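Long-range contacts in surface glycan binding protein B (PDB 6E57), which binds mixed-linkage beta-glucan at the bacterial cell surface, probably helping a human gut symbiont to capture this cereal polysaccharide: residues D132-K137 and N208-D213; R152-N157 and A180-L185; I246-I251 and T282-S287; S315-V320 and Y413-T418; K331-I336 and A403-V408. All blocks are in the same frame, centred on the assembly; numbering follows the deposited sequence.

In the fold
Contacts 1 and 2 share one beta-sandwich domain and touch: the hydroxyl of S136 bonds to the carbonyl of Y154, and Q135 pairs with S156. Contact 1 is the more buried and joins its segments by ring packing and a water. Contact 2 is partly buried; it has a strand bridge, with arginine, tyrosine and bound ions around it. Contact 3 stands apart, its nearest atoms about 19 Å from those of contact 2, and is almost purely backbone pairing. Contacts 4 and 5 lie in the C-terminal glycan-binding region and also touch, through H318 and T332. Contact 4 is an aromatic surface patch, whereas contact 5 packs apolar groups beside the bound glycan.

Contact 1: residues D132-K137 and N208-D213; sequences DDPQSK and NQYGAD
P134 lies on the ring of Y210 where the segment leading into the short strand 135-137 crosses strand 209-217 in a beta-sandwich domain. The ring packing is a CH-pi contact. P134 CD sits 3.5 Å from the centroid of the Y210 ring, almost straight above it, while CG rides over the CD1-CE1 side. D133 adds a polar neighbour: its carboxylate leans against the CD2-CE2 side of the ring, D133 OD1 being 3.4 Å from Y210 CE2, the planes 56° apart. That same OD1 forms a salt bridge with R59, and the Y210 hydroxyl bonds to D204. Further along, S136 CB meets A212 CB at 4.3 Å. S136 OG turns to Y154 and R143 instead, and R143 also holds the carbonyl of A212. The backbones of P134 and G211 are linked through a water. Water 1 donates to P134 O at 3.1 Å and to G211 O at 3.0 Å.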
# COMPACT_ATOMS: atom_id res chain seq x y z
N ASP A 132 18.65 -2.16 17.19
CA ASP A 132 18.28 -1.45 18.42
C ASP A 132 17.84 -0.01 18.13
O ASP A 132 17.33 0.67 19.02
CB ASP A 132 19.45 -1.46 19.42
CG ASP A 132 19.64 -2.77 20.17
OD1 ASP A 132 18.77 -3.67 20.04
OD2 ASP A 132 20.66 -2.89 20.89
N ASP A 133 18.02 0.47 16.89
CA ASP A 133 17.64 1.84 16.50
C ASP A 133 16.13 2.01 16.56
O ASP A 133 15.39 1.09 16.19
CB ASP A 133 18.08 2.18 15.08
CG ASP A 133 19.56 2.48 14.91
OD1 ASP A 133 20.30 2.38 15.90
OD2 ASP A 133 19.95 2.83 13.77
N PRO A 134 15.62 3.18 17.01
CA PRO A 134 14.25 3.59 16.70
C PRO A 134 14.12 3.71 15.17
O PRO A 134 14.93 4.38 14.53
CB PRO A 134 14.08 4.95 17.39
CG PRO A 134 15.17 4.98 18.44
CD PRO A 134 16.30 4.15 17.87
N GLN A 135 13.11 3.04 14.61
CA GLN A 135 12.95 2.93 13.17
C GLN A 135 11.46 2.83 12.83
O GLN A 135 10.66 2.42 13.66
CB GLN A 135 13.73 1.73 12.64
CG GLN A 135 13.28 0.40 13.21
CD GLN A 135 14.35 -0.66 13.05
OE1 GLN A 135 14.25 -1.55 12.21
NE2 GLN A 135 15.40 -0.55 13.86
N SER A 136 11.13 3.23 11.59
CA SER A 136 9.76 3.23 11.12
C SER A 136 9.74 3.19 9.59
O SER A 136 10.43 3.98 8.94
CB SER A 136 9.01 4.43 11.64
OG SER A 136 7.64 4.38 11.28
N LYS A 137 8.96 2.25 9.04
CA LYS A 137 8.57 2.22 7.64
C LYS A 137 7.05 2.38 7.53
O LYS A 137 6.33 2.31 8.54
CB LYS A 137 8.98 0.90 6.98
CG LYS A 137 10.46 0.56 7.08
CD LYS A 137 10.90 -0.52 6.11
CE LYS A 137 12.40 -0.63 6.00
NZ LYS A 137 12.82 -0.98 4.62
N ASN A 208 20.32 11.79 20.21
CA ASN A 208 20.64 11.00 19.03
C ASN A 208 19.46 11.04 18.04
O ASN A 208 18.30 11.10 18.46
CB ASN A 208 20.97 9.55 19.38
CG ASN A 208 22.12 9.42 20.34
OD1 ASN A 208 23.15 10.08 20.18
ND2 ASN A 208 21.97 8.58 21.35
N GLN A 209 19.78 10.98 16.75
CA GLN A 209 18.81 11.12 15.67
C GLN A 209 18.85 9.88 14.77
O GLN A 209 19.92 9.32 14.53
CB GLN A 209 19.08 12.41 14.90
CG GLN A 209 18.93 13.65 15.77
CD GLN A 209 18.94 14.92 14.97
OE1 GLN A 209 19.54 15.00 13.90
NE2 GLN A 209 18.26 15.94 15.49
N TYR A 210 17.67 9.47 14.29
CA TYR A 210 17.51 8.28 13.46
C TYR A 210 16.51 8.59 12.34
O TYR A 210 15.54 9.31 12.55
CB TYR A 210 17.00 7.10 14.29
CG TYR A 210 17.81 6.81 15.53
CD1 TYR A 210 17.51 7.43 16.74
CD2 TYR A 210 18.86 5.92 15.51
CE1 TYR A 210 18.24 7.17 17.88
CE2 TYR A 210 19.60 5.64 16.65
CZ TYR A 210 19.29 6.27 17.84
OH TYR A 210 20.01 6.01 18.97
N GLY A 211 16.76 8.02 11.16
CA GLY A 211 15.92 8.25 9.98
C GLY A 211 14.65 7.42 10.02
O GLY A 211 14.66 6.29 10.53
N ALA A 212 13.56 7.99 9.49
CA ALA A 212 12.25 7.34 9.46
C ALA A 212 11.52 7.63 8.14
O ALA A 212 10.28 7.60 8.09
CB ALA A 212 11.44 7.79 10.65
N ASP A 213 12.28 7.89 7.07
CA ASP A 213 11.77 7.99 5.70
C ASP A 213 10.75 9.13 5.59
O ASP A 213 10.78 10.06 6.39
CB ASP A 213 11.27 6.61 5.23
CG ASP A 213 12.27 5.89 4.35
OD1 ASP A 213 12.80 6.53 3.42
OD2 ASP A 213 12.52 4.69 4.60
O HOH W 1 16.48 4.36 11.90

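Contact 2: residues R152-N157 and A180-L185; sequences RLYGSN and ADENYL. With NA (sodium ion), chain N; PO4 (phosphate ion), chain M; PO4 (phosphate ion), chain L; PO4 (phosphate ion), chain J.
R152 lays its side chain along Y184, on the surface of a three-stranded antiparallel sheet. R152 CB starts 4.1 Å from Y184 CD1. CG and CD follow over the same ring, CD making a CH-pi contact. NE then passes Y184 CE1. The chain is extended from CG to NE, which carries the guanidinium out flat over the tyrosine: planes 15° apart, CZ 3.9 Å from the Y184 ring centroid, a stacked cation-pi pair. At its edge, NH1 donates to Y154 OH at 2.8 Å. NH1 and NH2 both grip O4 of a phosphate, probably from the crystallisation liquor, NH2 at 2.7 Å. In the crystal, Y184 holds the guanidinium on one face, and Y154 OH and this phosphate hold its edge. Y184 forms an offset edge-to-face pair with Y154, its edge toward the Y154 face, planes at 63°, and its CB lies over that ring. L153 and L185 form an antiparallel hydrogen-bonded pair, L185 N to L153 O at 2.8 Å. At the corner, G155 O binds the sodium ion at 2.5 Å. Strand 150-154 is an outer strand of the sheet, next to 184-188, and both leucines pack onto I164 of strand 163-166.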
# COMPACT_ATOMS: atom_id res chain seq x y z
N ARG A 152 0.22 8.37 12.75
CA ARG A 152 0.84 7.19 13.36
C ARG A 152 2.14 6.84 12.63
O ARG A 152 2.22 6.93 11.41
CB ARG A 152 -0.06 5.96 13.27
CG ARG A 152 -1.49 6.19 13.75
CD ARG A 152 -2.32 4.94 13.54
NE ARG A 152 -3.51 4.99 14.37
CZ ARG A 152 -4.21 3.92 14.74
NH1 ARG A 152 -3.87 2.73 14.27
NH2 ARG A 152 -5.22 4.05 15.58
N LEU A 153 3.14 6.43 13.42
CA LEU A 153 4.31 5.71 12.94
C LEU A 153 4.27 4.28 13.50
O LEU A 153 4.03 4.10 14.70
CB LEU A 153 5.59 6.44 13.39
CG LEU A 153 5.74 7.88 12.91
CD1 LEU A 153 6.95 8.53 13.57
CD2 LEU A 153 5.87 7.95 11.40
N TYR A 154 4.48 3.30 12.63
CA TYR A 154 4.72 1.91 13.00
C TYR A 154 6.19 1.58 12.77
O TYR A 154 6.80 2.07 11.82
CB TYR A 154 3.85 0.95 12.18
CG TYR A 154 2.37 1.04 12.45
CD1 TYR A 154 1.80 0.41 13.54
CD2 TYR A 154 1.53 1.75 11.61
CE1 TYR A 154 0.44 0.48 13.79
CE2 TYR A 154 0.17 1.84 11.85
CZ TYR A 154 -0.38 1.20 12.94
OH TYR A 154 -1.72 1.28 13.19
N GLY A 155 6.76 0.74 13.65
CA GLY A 155 8.14 0.30 13.51
C GLY A 155 8.61 -0.47 14.72
O GLY A 155 7.91 -1.37 15.20
N SER A 156 9.81 -0.12 15.20
CA SER A 156 10.48 -0.79 16.31
C SER A 156 11.18 0.25 17.20
O SER A 156 11.65 1.28 16.72
CB SER A 156 11.47 -1.81 15.82
OG SER A 156 10.85 -2.73 14.93
N ASN A 157 11.21 -0.04 18.51
CA ASN A 157 11.94 0.73 19.52
C ASN A 157 11.46 2.19 19.55
O ASN A 157 12.20 3.08 19.96
CB ASN A 157 13.45 0.65 19.28
CG ASN A 157 13.94 -0.78 19.16
OD1 ASN A 157 14.56 -1.14 18.16
ND2 ASN A 157 13.67 -1.59 20.16
N ALA A 180 -4.07 -3.88 20.62
CA ALA A 180 -4.36 -5.30 20.42
C ALA A 180 -3.61 -5.80 19.18
O ALA A 180 -3.15 -6.95 19.14
CB ALA A 180 -5.85 -5.52 20.29
N ASP A 181 -3.51 -4.93 18.17
CA ASP A 181 -2.66 -5.13 16.99
C ASP A 181 -1.30 -4.48 17.28
O ASP A 181 -0.88 -4.40 18.44
CB ASP A 181 -3.33 -4.59 15.73
CG ASP A 181 -4.81 -4.92 15.62
OD1 ASP A 181 -5.22 -5.97 16.15
OD2 ASP A 181 -5.54 -4.12 15.01
N GLU A 182 -0.61 -4.02 16.23
CA GLU A 182 0.72 -3.44 16.36
C GLU A 182 0.62 -2.10 17.11
O GLU A 182 -0.31 -1.32 16.90
CB GLU A 182 1.38 -3.24 14.99
CG GLU A 182 2.88 -3.00 15.10
CD GLU A 182 3.64 -2.90 13.79
OE1 GLU A 182 3.00 -2.99 12.72
OE2 GLU A 182 4.87 -2.72 13.85
N ASN A 183 1.60 -1.87 17.99
CA ASN A 183 1.76 -0.61 18.70
C ASN A 183 2.27 0.45 17.71
O ASN A 183 2.89 0.11 16.69
CB ASN A 183 2.73 -0.72 19.88
CG ASN A 183 2.30 -1.74 20.92
OD1 ASN A 183 1.17 -2.22 20.90
ND2 ASN A 183 3.21 -2.07 21.82
N TYR A 184 2.03 1.72 18.03
CA TYR A 184 2.38 2.81 17.15
C TYR A 184 2.73 4.05 17.96
O TYR A 184 2.37 4.16 19.13
CB TYR A 184 1.24 3.09 16.17
CG TYR A 184 -0.11 3.35 16.80
CD1 TYR A 184 -0.50 4.63 17.14
CD2 TYR A 184 -1.00 2.32 17.04
CE1 TYR A 184 -1.74 4.89 17.70
CE2 TYR A 184 -2.24 2.55 17.61
CZ TYR A 184 -2.62 3.84 17.94
OH TYR A 184 -3.84 4.09 18.51
N LEU A 185 3.46 4.97 17.32
CA LEU A 185 3.79 6.26 17.89
C LEU A 185 2.82 7.30 17.31
O LEU A 185 2.85 7.60 16.12
CB LEU A 185 5.25 6.60 17.55
CG LEU A 185 5.86 7.76 18.34
CD1 LEU A 185 5.97 7.42 19.82
CD2 LEU A 185 7.22 8.12 17.78
NA NA N . 6.85 -3.51 15.99
P PO4 M . 3.90 -4.97 18.97
O1 PO4 M . 5.05 -5.71 19.63
O2 PO4 M . 3.23 -5.87 17.95
O3 PO4 M . 4.40 -3.72 18.28
O4 PO4 M . 2.90 -4.59 20.04
P PO4 L . -6.01 0.34 16.59
O1 PO4 L . -4.99 -0.61 16.00
O2 PO4 L . -5.54 0.81 17.95
O3 PO4 L . -7.34 -0.38 16.75
O4 PO4 L . -6.16 1.54 15.67
P PO4 J . 8.48 -2.22 19.70
O1 PO4 J . 9.57 -3.09 19.12
O2 PO4 J . 8.57 -2.22 21.20
O3 PO4 J . 7.13 -2.74 19.26
O4 PO4 J . 8.66 -0.79 19.20
O HOH W 2 5.55 -0.14 16.20

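Contact 3: residues I246-I251 and T282-S287; sequences IASLTI and TGKTRS
A classic beta bulge marks this antiparallel strand pair, 246-251 with 282-285. A247 and S248 both face K284, and K284 O takes both of their amides: A247 N at 2.8 Å, and S248 N more weakly at 3.3 Å. The regular ladder resumes with K284 N to S248 O at 3.0 Å. T250 and T282 then bond both ways, T250 N to T282 O and T282 N to T250 O, each at 2.9 Å. Side chains add little. On one face S248 OG lies beside K284 CB, and T282 OG1 comes up to T250 CB. On the other, L249 CD2 reaches over G283 CA at 4.0 Å; with no side chain there, the leucine can lie close to the strand. T250 OG1 bonds to T255 in the next strand. Past the bulge, the extended R286 brings its guanidinium face over I246 O, 3.8 Å from NH2, while that oxygen bonds to Q262. The pairing therefore rests on backbone amides and carbonyls, with threonine, serine and lysine on its more polar face.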
# COMPACT_ATOMS: atom_id res chain seq x y z
N ILE A 246 -15.75 16.02 2.23
CA ILE A 246 -16.48 15.57 1.04
C ILE A 246 -17.97 15.92 1.19
O ILE A 246 -18.59 15.61 2.20
CB ILE A 246 -16.26 14.06 0.79
CG1 ILE A 246 -14.80 13.77 0.44
CG2 ILE A 246 -17.22 13.54 -0.27
CD1 ILE A 246 -14.51 12.33 0.08
N ALA A 247 -18.51 16.56 0.15
CA ALA A 247 -19.91 16.96 0.06
C ALA A 247 -20.71 15.94 -0.77
O ALA A 247 -21.88 15.69 -0.47
CB ALA A 247 -20.01 18.34 -0.53
N SER A 248 -20.08 15.39 -1.81
CA SER A 248 -20.75 14.44 -2.71
C SER A 248 -19.72 13.60 -3.48
O SER A 248 -18.59 14.03 -3.70
CB SER A 248 -21.66 15.17 -3.66
OG SER A 248 -20.94 16.12 -4.43
N LEU A 249 -20.16 12.39 -3.87
CA LEU A 249 -19.46 11.51 -4.80
C LEU A 249 -20.41 11.18 -5.96
O LEU A 249 -21.60 10.95 -5.74
CB LEU A 249 -19.04 10.23 -4.06
CG LEU A 249 -18.03 10.40 -2.93
CD1 LEU A 249 -17.96 9.14 -2.08
CD2 LEU A 249 -16.66 10.76 -3.47
N THR A 250 -19.87 11.17 -7.18
CA THR A 250 -20.62 10.81 -8.38
C THR A 250 -19.99 9.56 -9.02
O THR A 250 -18.83 9.58 -9.39
CB THR A 250 -20.68 12.00 -9.36
OG1 THR A 250 -21.30 13.08 -8.67
CG2 THR A 250 -21.45 11.69 -10.63
N ILE A 251 -20.78 8.49 -9.12
CA ILE A 251 -20.40 7.23 -9.78
C ILE A 251 -21.40 7.01 -10.92
O ILE A 251 -22.59 7.29 -10.77
CB ILE A 251 -20.37 6.05 -8.79
CG1 ILE A 251 -19.70 6.42 -7.47
CG2 ILE A 251 -19.70 4.83 -9.42
CD1 ILE A 251 -20.68 6.82 -6.38
N THR A 282 -16.06 10.56 -9.43
CA THR A 282 -15.48 11.83 -9.01
C THR A 282 -16.13 12.24 -7.68
O THR A 282 -17.00 11.53 -7.18
CB THR A 282 -15.67 12.91 -10.08
OG1 THR A 282 -17.08 13.11 -10.24
CG2 THR A 282 -15.05 12.56 -11.41
N GLY A 283 -15.69 13.37 -7.13
CA GLY A 283 -16.26 13.92 -5.91
C GLY A 283 -16.01 15.41 -5.80
O GLY A 283 -15.16 15.95 -6.50
N LYS A 284 -16.76 16.06 -4.90
CA LYS A 284 -16.65 17.50 -4.63
C LYS A 284 -16.58 17.73 -3.12
O LYS A 284 -17.32 17.11 -2.36
CB LYS A 284 -17.84 18.25 -5.23
CG LYS A 284 -17.85 18.35 -6.76
CD LYS A 284 -16.91 19.39 -7.31
CE LYS A 284 -16.71 19.29 -8.82
NZ LYS A 284 -15.93 18.10 -9.20
N THR A 285 -15.68 18.64 -2.69
CA THR A 285 -15.57 19.07 -1.30
C THR A 285 -16.65 20.13 -1.02
O THR A 285 -17.40 20.51 -1.93
CB THR A 285 -14.16 19.57 -0.98
OG1 THR A 285 -13.92 20.79 -1.68
CG2 THR A 285 -13.09 18.56 -1.34
N ARG A 286 -16.71 20.61 0.22
CA ARG A 286 -17.65 21.66 0.63
C ARG A 286 -17.22 23.00 0.02
O ARG A 286 -18.07 23.79 -0.37
CB ARG A 286 -17.74 21.75 2.16
CG ARG A 286 -18.21 20.46 2.83
CD ARG A 286 -18.82 20.67 4.20
NE ARG A 286 -18.96 19.41 4.92
CZ ARG A 286 -19.85 18.46 4.63
NH1 ARG A 286 -20.71 18.63 3.64
NH2 ARG A 286 -19.88 17.34 5.33
N SER A 287 -15.91 23.23 -0.06
CA SER A 287 -15.34 24.44 -0.66
C SER A 287 -15.60 24.46 -2.17
O SER A 287 -15.63 25.53 -2.78
CB SER A 287 -13.86 24.55 -0.35
OG SER A 287 -13.12 23.52 -0.98

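Contact 4: residues S315-V320 and Y413-T418. With PO4 (phosphate ion), chain K.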
# COMPACT_ATOMS: atom_id res chain seq x y z
N SER A 315 -29.91 -18.83 2.06
CA SER A 315 -30.04 -18.06 3.30
C SER A 315 -30.60 -18.96 4.40
O SER A 315 -31.43 -19.83 4.13
CB SER A 315 -30.93 -16.87 3.06
OG SER A 315 -30.95 -16.03 4.20
N GLY A 316 -30.14 -18.76 5.65
CA GLY A 316 -30.63 -19.52 6.80
C GLY A 316 -29.63 -19.57 7.94
O GLY A 316 -28.91 -18.60 8.18
N HIS A 317 -29.62 -20.69 8.67
CA HIS A 317 -28.76 -20.91 9.84
C HIS A 317 -28.56 -22.42 10.03
O HIS A 317 -29.28 -23.06 10.81
CB HIS A 317 -29.38 -20.23 11.07
CG HIS A 317 -28.53 -20.29 12.29
ND1 HIS A 317 -27.34 -19.59 12.40
CD2 HIS A 317 -28.69 -20.95 13.46
CE1 HIS A 317 -26.80 -19.82 13.58
NE2 HIS A 317 -27.61 -20.65 14.25
N HIS A 318 -27.56 -22.97 9.32
CA HIS A 318 -27.37 -24.41 9.17
C HIS A 318 -26.06 -24.87 9.82
O HIS A 318 -24.98 -24.53 9.35
CB HIS A 318 -27.39 -24.77 7.68
CG HIS A 318 -27.31 -26.23 7.44
ND1 HIS A 318 -28.44 -27.03 7.35
CD2 HIS A 318 -26.25 -27.05 7.28
CE1 HIS A 318 -28.07 -28.27 7.14
NE2 HIS A 318 -26.73 -28.31 7.10
N TYR A 319 -26.17 -25.66 10.89
CA TYR A 319 -25.02 -26.16 11.64
C TYR A 319 -24.28 -27.21 10.81
O TYR A 319 -24.91 -27.96 10.05
CB TYR A 319 -25.45 -26.77 12.99
CG TYR A 319 -24.29 -27.18 13.86
CD1 TYR A 319 -23.41 -26.23 14.36
CD2 TYR A 319 -24.04 -28.51 14.15
CE1 TYR A 319 -22.33 -26.59 15.15
CE2 TYR A 319 -22.96 -28.89 14.94
CZ TYR A 319 -22.10 -27.93 15.44
OH TYR A 319 -21.03 -28.27 16.21
N VAL A 320 -22.95 -27.25 10.98
CA VAL A 320 -22.07 -28.18 10.28
C VAL A 320 -21.18 -28.89 11.31
O VAL A 320 -20.49 -28.24 12.08
CB VAL A 320 -21.21 -27.45 9.23
CG1 VAL A 320 -20.25 -28.41 8.53
CG2 VAL A 320 -22.06 -26.70 8.22
N TYR A 413 -21.93 -22.43 11.72
CA TYR A 413 -23.17 -22.38 10.96
C TYR A 413 -22.90 -21.65 9.65
O TYR A 413 -22.13 -20.71 9.63
CB TYR A 413 -24.25 -21.62 11.72
CG TYR A 413 -24.69 -22.22 13.03
CD1 TYR A 413 -24.05 -21.91 14.22
CD2 TYR A 413 -25.78 -23.07 13.09
CE1 TYR A 413 -24.46 -22.44 15.43
CE2 TYR A 413 -26.21 -23.61 14.30
CZ TYR A 413 -25.54 -23.30 15.47
OH TYR A 413 -25.96 -23.83 16.65
N VAL A 414 -23.57 -22.10 8.57
CA VAL A 414 -23.62 -21.36 7.32
C VAL A 414 -24.89 -20.50 7.35
O VAL A 414 -25.99 -21.04 7.51
CB VAL A 414 -23.60 -22.31 6.11
CG1 VAL A 414 -23.91 -21.58 4.81
CG2 VAL A 414 -22.28 -23.06 6.01
N ASP A 415 -24.73 -19.18 7.20
CA ASP A 415 -25.82 -18.21 7.35
C ASP A 415 -26.21 -17.60 5.99
O ASP A 415 -27.37 -17.21 5.81
CB ASP A 415 -25.44 -17.11 8.34
CG ASP A 415 -25.21 -17.59 9.76
OD1 ASP A 415 -25.98 -18.47 10.21
OD2 ASP A 415 -24.26 -17.08 10.41
N LEU A 416 -25.25 -17.48 5.07
CA LEU A 416 -25.51 -16.91 3.74
C LEU A 416 -24.48 -17.46 2.73
O LEU A 416 -23.33 -17.71 3.07
CB LEU A 416 -25.43 -15.38 3.83
CG LEU A 416 -26.06 -14.61 2.67
CD1 LEU A 416 -27.58 -14.67 2.75
CD2 LEU A 416 -25.59 -13.16 2.66
N VAL A 417 -24.93 -17.65 1.49
CA VAL A 417 -24.05 -17.92 0.36
C VAL A 417 -24.47 -17.02 -0.80
O VAL A 417 -25.63 -17.03 -1.21
CB VAL A 417 -24.08 -19.41 -0.06
CG1 VAL A 417 -23.12 -19.68 -1.21
CG2 VAL A 417 -23.79 -20.33 1.11
N THR A 418 -23.51 -16.23 -1.31
CA THR A 418 -23.74 -15.31 -2.42
C THR A 418 -22.69 -15.54 -3.51
O THR A 418 -21.68 -16.20 -3.29
CB THR A 418 -23.71 -13.85 -1.95
OG1 THR A 418 -22.37 -13.50 -1.63
CG2 THR A 418 -24.61 -13.60 -0.76
P PO4 K . -21.59 -32.16 17.57
O1 PO4 K . -20.40 -32.75 18.29
O2 PO4 K . -22.01 -33.08 16.45
O3 PO4 K . -21.23 -30.81 17.00
O4 PO4 K . -22.73 -32.01 18.56
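S315 faces L416 across an antiparallel pair, its OG 3.9 Å from L416 CD1. The chain then turns a corner at G316, whose N reaches D415 O at 3.2 Å from above the carbonyl plane. The register shifts by one residue between S315 and H318, a beta bulge. H317 comes next and meets Y413, the middle ring of an H317-Y413-Y319 aromatic cluster in this C-terminal glycan-binding region. H317 CG is anti to the backbone N (chi1 -175°), and the imidazole lies over Y413 as an offset stack, centroids 3.8 Å apart and planes at 15°. H317 ND1 donates to D415 OD1 at 2.8 Å on the syn side, with ring and carboxylate nearly coplanar. Bond and stack together help to fix the rotation of the imidazole. D415 OD2 is held by S355. H318 pairs with V414 through both backbone bonds, V414 N to H318 O being 2.9 Å, while its NE2 turns to T332 O. Y319 comes to the opposite face of Y413 from H317, edge toward it, planes at 59°, and its CB meets Y413 CE2 at 3.5 Å. Its hydroxyl donates to a phosphate, probably from the crystallisation liquor. V320 CG2 touches V414 CG2 at 4.3 Å. Strand 299-315 and, past the corner, 317-321 pair with 412-419, as does 349-356, where Y413 pairs through its backbone with S355; the Y413 hydroxyl bonds to E357.

Contact 5: residues K331-I336 and A403-V408; sequences KTFGLI and AGFLCV
F333 and C407 form a single antiparallel hydrogen-bonded pair, F333 N to C407 O at 2.9 Å and C407 N to F333 O at 3.2 Å, where the loop before helix 338-343 meets strand 405-409. Their side chains pack together, F333 CB on C407 CB at 3.8 Å. F333 CG is anti to the backbone N (chi1 170°), and the ring swings toward F405. F333 CE2 meets F405 CE2 at 4.4 Å, each at the other's edge. The C407 sulfur stands obliquely beside the F333 ring, 5.3 Å from its centroid. W314 meets F333 edge-to-face, and F341 stacks on F405. T332 turns its CG2 to V408 CG2 at 3.9 Å, and its OG1 lies near L406 CD2. T332, L406 and V408 all also touch W372 of the glycan pocket. Just before T332, K331 NZ hydrogen-bonds to a glucose O2 of the bound glucan. The contact thus places mainly apolar groups against W372, while K331 next to them also pairs its charge with D326.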
# COMPACT_ATOMS: atom_id res chain seq x y z
N LYS A 331 -24.43 -32.81 9.00
CA LYS A 331 -23.06 -33.31 8.93
C LYS A 331 -22.25 -32.40 8.00
O LYS A 331 -21.06 -32.16 8.23
CB LYS A 331 -22.97 -34.76 8.44
CG LYS A 331 -21.55 -35.32 8.50
CD LYS A 331 -21.41 -36.75 8.06
CE LYS A 331 -19.99 -37.25 8.18
NZ LYS A 331 -19.89 -38.70 7.91
N THR A 332 -22.92 -31.94 6.94
CA THR A 332 -22.37 -31.00 5.97
C THR A 332 -23.43 -29.94 5.65
O THR A 332 -24.57 -30.02 6.10
CB THR A 332 -21.97 -31.72 4.68
OG1 THR A 332 -23.16 -32.18 4.04
CG2 THR A 332 -21.03 -32.88 4.92
N PHE A 333 -23.02 -28.95 4.85
CA PHE A 333 -23.94 -28.04 4.19
C PHE A 333 -24.03 -28.43 2.71
O PHE A 333 -23.12 -28.14 1.95
CB PHE A 333 -23.50 -26.59 4.37
CG PHE A 333 -24.25 -25.59 3.53
CD1 PHE A 333 -25.45 -25.06 3.98
CD2 PHE A 333 -23.78 -25.20 2.29
CE1 PHE A 333 -26.16 -24.15 3.21
CE2 PHE A 333 -24.49 -24.30 1.52
CZ PHE A 333 -25.68 -23.77 1.98
N GLY A 334 -25.11 -29.13 2.34
CA GLY A 334 -25.53 -29.30 0.94
C GLY A 334 -26.34 -28.09 0.50
O GLY A 334 -25.84 -26.97 0.51
N LEU A 335 -27.59 -28.33 0.11
CA LEU A 335 -28.66 -27.31 0.11
C LEU A 335 -28.53 -26.28 -1.03
O LEU A 335 -29.48 -25.55 -1.29
CB LEU A 335 -28.73 -26.61 1.47
CG LEU A 335 -29.10 -27.51 2.65
CD1 LEU A 335 -29.36 -26.69 3.91
CD2 LEU A 335 -30.32 -28.36 2.34
N ILE A 336 -27.39 -26.23 -1.72
CA ILE A 336 -27.33 -25.56 -3.02
C ILE A 336 -27.12 -26.63 -4.08
O ILE A 336 -26.07 -27.26 -4.14
CB ILE A 336 -26.25 -24.46 -3.08
CG1 ILE A 336 -26.45 -23.41 -1.99
CG2 ILE A 336 -26.21 -23.83 -4.47
CD1 ILE A 336 -25.36 -22.37 -1.95
N ALA A 403 -20.25 -34.29 -7.78
CA ALA A 403 -21.52 -34.34 -7.04
C ALA A 403 -21.80 -33.04 -6.26
O ALA A 403 -22.45 -33.08 -5.22
CB ALA A 403 -21.52 -35.54 -6.13
N GLY A 404 -21.33 -31.90 -6.78
CA GLY A 404 -21.77 -30.59 -6.30
C GLY A 404 -20.85 -30.00 -5.24
O GLY A 404 -19.69 -30.37 -5.10
N PHE A 405 -21.41 -29.04 -4.49
CA PHE A 405 -20.69 -28.20 -3.55
C PHE A 405 -21.06 -28.61 -2.12
O PHE A 405 -22.22 -28.89 -1.84
CB PHE A 405 -21.03 -26.74 -3.83
CG PHE A 405 -20.51 -25.75 -2.82
CD1 PHE A 405 -19.20 -25.30 -2.87
CD2 PHE A 405 -21.35 -25.24 -1.83
CE1 PHE A 405 -18.74 -24.37 -1.95
CE2 PHE A 405 -20.88 -24.32 -0.91
CZ PHE A 405 -19.57 -23.89 -0.97
N LEU A 406 -20.06 -28.63 -1.23
CA LEU A 406 -20.26 -28.82 0.20
C LEU A 406 -19.47 -27.77 0.99
O LEU A 406 -18.38 -27.37 0.59
CB LEU A 406 -19.79 -30.23 0.61
CG LEU A 406 -20.62 -31.41 0.12
CD1 LEU A 406 -20.04 -32.71 0.65
CD2 LEU A 406 -22.08 -31.29 0.54
N CYS A 407 -20.05 -27.33 2.11
CA CYS A 407 -19.28 -26.76 3.21
C CYS A 407 -19.18 -27.81 4.32
O CYS A 407 -20.18 -28.35 4.79
CB CYS A 407 -19.91 -25.47 3.74
SG CYS A 407 -19.70 -24.07 2.61
N VAL A 408 -17.94 -28.09 4.71
CA VAL A 408 -17.57 -29.19 5.56
C VAL A 408 -16.84 -28.61 6.78
O VAL A 408 -16.35 -27.48 6.71
CB VAL A 408 -16.72 -30.18 4.74
CG1 VAL A 408 -15.65 -30.89 5.56
CG2 VAL A 408 -17.60 -31.19 4.01
O HOH W 3 -24.36 -27.15 -1.87